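Local coordinates for protein structure-specific endonuclease subunit SLX4 (Thielavia terrestris, PDB 6SEI) that probably serves as the regulatory subunit of the SLX1-SLX4 endonuclease, which resolves branched DNA structures during repair and recombination, at residues F20-Q25 and V68-E73. Residues are numbered along the deposited sequence; the frame is centred on the assembly and turned at random.
With CA (calcium ion), chain H.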
loop_
_atom_site.group_PDB
_atom_site.type_symbol
_atom_site.label_atom_id
_atom_site.label_comp_id
_atom_site.label_asym_id
_atom_site.label_seq_id
_atom_site.Cartn_x
_atom_site.Cartn_y
_atom_site.Cartn_z
ATOM N N PHE B 20 -22.403 -4.063 -35.162
ATOM C CA PHE B 20 -22.467 -2.685 -34.694
ATOM C C PHE B 20 -22.056 -1.704 -35.784
ATOM O O PHE B 20 -22.496 -0.549 -35.774
ATOM C CB PHE B 20 -21.588 -2.513 -33.452
ATOM C CG PHE B 20 -22.181 -3.100 -32.194
ATOM C CD1 PHE B 20 -23.301 -3.919 -32.246
ATOM C CD2 PHE B 20 -21.617 -2.831 -30.959
ATOM C CE1 PHE B 20 -23.841 -4.458 -31.091
ATOM C CE2 PHE B 20 -22.155 -3.366 -29.800
ATOM C CZ PHE B 20 -23.269 -4.180 -29.868
ATOM N N ARG B 21 -21.218 -2.139 -36.729
ATOM C CA ARG B 21 -20.864 -1.280 -37.855
ATOM C C ARG B 21 -22.053 -1.081 -38.786
ATOM O O ARG B 21 -22.224 0.000 -39.361
ATOM C CB ARG B 21 -19.680 -1.870 -38.622
ATOM C CG ARG B 21 -18.323 -1.560 -38.013
ATOM C CD ARG B 21 -17.199 -1.832 -39.005
ATOM N NE ARG B 21 -16.468 -3.059 -38.695
ATOM C CZ ARG B 21 -15.243 -3.093 -38.176
ATOM N NH1 ARG B 21 -14.654 -4.256 -37.926
ATOM N NH2 ARG B 21 -14.608 -1.959 -37.905
ATOM N N TYR B 22 -22.887 -2.116 -38.943
ATOM C CA TYR B 22 -24.097 -1.983 -39.748
ATOM C C TYR B 22 -25.108 -1.061 -39.078
ATOM O O TYR B 22 -25.795 -0.291 -39.758
ATOM C CB TYR B 22 -24.720 -3.355 -39.999
ATOM C CG TYR B 22 -24.076 -4.143 -41.117
ATOM C CD1 TYR B 22 -24.083 -3.669 -42.421
ATOM C CD2 TYR B 22 -23.471 -5.365 -40.866
ATOM C CE1 TYR B 22 -23.497 -4.391 -43.445
ATOM C CE2 TYR B 22 -22.883 -6.095 -41.882
ATOM C CZ TYR B 22 -22.899 -5.605 -43.168
ATOM O OH TYR B 22 -22.312 -6.332 -44.178
ATOM N N ILE B 23 -25.225 -1.133 -37.750
ATOM C CA ILE B 23 -26.136 -0.239 -37.044
ATOM C C ILE B 23 -25.643 1.198 -37.132
ATOM O O ILE B 23 -26.424 2.126 -37.383
ATOM C CB ILE B 23 -26.307 -0.682 -35.580
ATOM C CG1 ILE B 23 -26.810 -2.122 -35.502
ATOM C CG2 ILE B 23 -27.262 0.249 -34.850
ATOM C CD1 ILE B 23 -26.766 -2.688 -34.107
ATOM N N THR B 24 -24.342 1.407 -36.920
ATOM C CA THR B 24 -23.776 2.748 -37.020
ATOM C C THR B 24 -24.053 3.353 -38.388
ATOM O O THR B 24 -24.608 4.453 -38.492
ATOM C CB THR B 24 -22.273 2.702 -36.742
ATOM O OG1 THR B 24 -22.045 2.042 -35.490
ATOM C CG2 THR B 24 -21.690 4.109 -36.682
ATOM N N GLN B 25 -23.698 2.633 -39.455
ATOM C CA GLN B 25 -23.907 3.158 -40.800
ATOM C C GLN B 25 -25.384 3.416 -41.070
ATOM O O GLN B 25 -25.738 4.408 -41.715
ATOM C CB GLN B 25 -23.327 2.200 -41.835
ATOM C CG GLN B 25 -22.753 2.894 -43.058
ATOM C CD GLN B 25 -21.334 3.405 -42.836
ATOM O OE1 GLN B 25 -21.088 4.257 -41.976
ATOM N NE2 GLN B 25 -20.390 2.880 -43.613
ATOM N N VAL B 68 -28.389 -0.699 -45.666
ATOM C CA VAL B 68 -26.938 -0.627 -45.557
ATOM C C VAL B 68 -26.325 -2.018 -45.669
ATOM O O VAL B 68 -25.186 -2.242 -45.245
ATOM C CB VAL B 68 -26.519 0.060 -44.244
ATOM C CG1 VAL B 68 -27.033 1.493 -44.213
ATOM C CG2 VAL B 68 -27.030 -0.720 -43.044
ATOM N N GLY B 69 -27.075 -2.962 -46.230
ATOM C CA GLY B 69 -26.513 -4.240 -46.621
ATOM C C GLY B 69 -26.494 -5.325 -45.568
ATOM O O GLY B 69 -25.651 -6.225 -45.651
ATOM N N TYR B 70 -27.395 -5.286 -44.592
ATOM C CA TYR B 70 -27.466 -6.314 -43.555
ATOM C C TYR B 70 -28.850 -6.955 -43.593
ATOM O O TYR B 70 -29.836 -6.357 -43.151
ATOM C CB TYR B 70 -27.163 -5.733 -42.176
ATOM C CG TYR B 70 -27.292 -6.742 -41.057
ATOM C CD1 TYR B 70 -26.396 -7.797 -40.941
ATOM C CD2 TYR B 70 -28.312 -6.644 -40.122
ATOM C CE1 TYR B 70 -26.513 -8.723 -39.922
ATOM C CE2 TYR B 70 -28.438 -7.564 -39.102
ATOM C CZ TYR B 70 -27.538 -8.603 -39.004
ATOM O OH TYR B 70 -27.665 -9.522 -37.985
ATOM N N ASP B 71 -28.918 -8.170 -44.133
ATOM C CA ASP B 71 -30.121 -8.986 -44.048
ATOM C C ASP B 71 -30.125 -9.703 -42.705
ATOM O O ASP B 71 -29.175 -10.420 -42.376
ATOM C CB ASP B 71 -30.173 -9.989 -45.197
ATOM C CG ASP B 71 -29.786 -9.372 -46.524
ATOM O OD1 ASP B 71 -29.866 -8.132 -46.646
ATOM O OD2 ASP B 71 -29.402 -10.123 -47.445
ATOM N N GLY B 72 -31.177 -9.503 -41.935
ATOM C CA GLY B 72 -31.277 -10.045 -40.592
ATOM C C GLY B 72 -31.927 -9.034 -39.669
ATOM O O GLY B 72 -31.977 -7.835 -39.941
ATOM N N GLU B 73 -32.435 -9.532 -38.550
ATOM C CA GLU B 73 -33.150 -8.706 -37.590
ATOM C C GLU B 73 -32.264 -8.406 -36.390
ATOM O O GLU B 73 -31.459 -9.244 -35.971
ATOM C CB GLU B 73 -34.440 -9.393 -37.138
ATOM C CG GLU B 73 -35.528 -9.419 -38.205
ATOM C CD GLU B 73 -36.856 -8.892 -37.694
ATOM O OE1 GLU B 73 -37.359 -9.429 -36.681
ATOM O OE2 GLU B 73 -37.392 -7.935 -38.301
HETATM CA CA CA H . -30.796 -7.624 -48.792
HETATM O O HOH W 1 -33.135 -7.710 -48.700
#
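Tyr22, on helix 12-29, lays its ring against the Schellman turn that ends helix 53-67, within the helical C-terminal domain of SLX4. Gly69 is the C-prime residue of this motif, in which Tyr70 N hydrogen-bonds to Leu65 O and Gly69 N to Asp66 O. Its positive phi of 88° would jam a side chain against the preceding carbonyl, which explains the glycine.

Tyr70 CB stands over one face of the Tyr22 ring, 3.8 Å from its centroid, in a CH-pi contact. With CG anti to the backbone N (chi1 177°), the Tyr70 ring extends beyond that face instead of covering it: the planes are tilted by 30° and the centroids lie 5.3 Å apart, so overlap is slight. Beyond Tyr22, Tyr70 also touches Leu19 and Leu65, bridging two helices.

A backbone carbonyl meets the rim of the same ring. Val68 O approaches its edge near the ring plane, 3.3 Å from Tyr22 CE1, so the carbonyl faces the slightly positive C-H rim. Replacing Tyr22 by an alanine is likely to leave Tyr70 CB without the ring face it rests on and to open a gap beside the turn.

Aliphatic packing completes the join. Branched Val68 sets CG2 against Tyr22 CD1 at 4.2 Å and rests its two methyls on the helix backbone, CG1 at Gln25 C (4.0 Å) and CG2 at Tyr22 O (3.5 Å); Ala26 and Thr29 extend this surface. Just past the turn, Asp71, together with Asp66, binds calcium, its OD1 lying 2.4 Å from the ion.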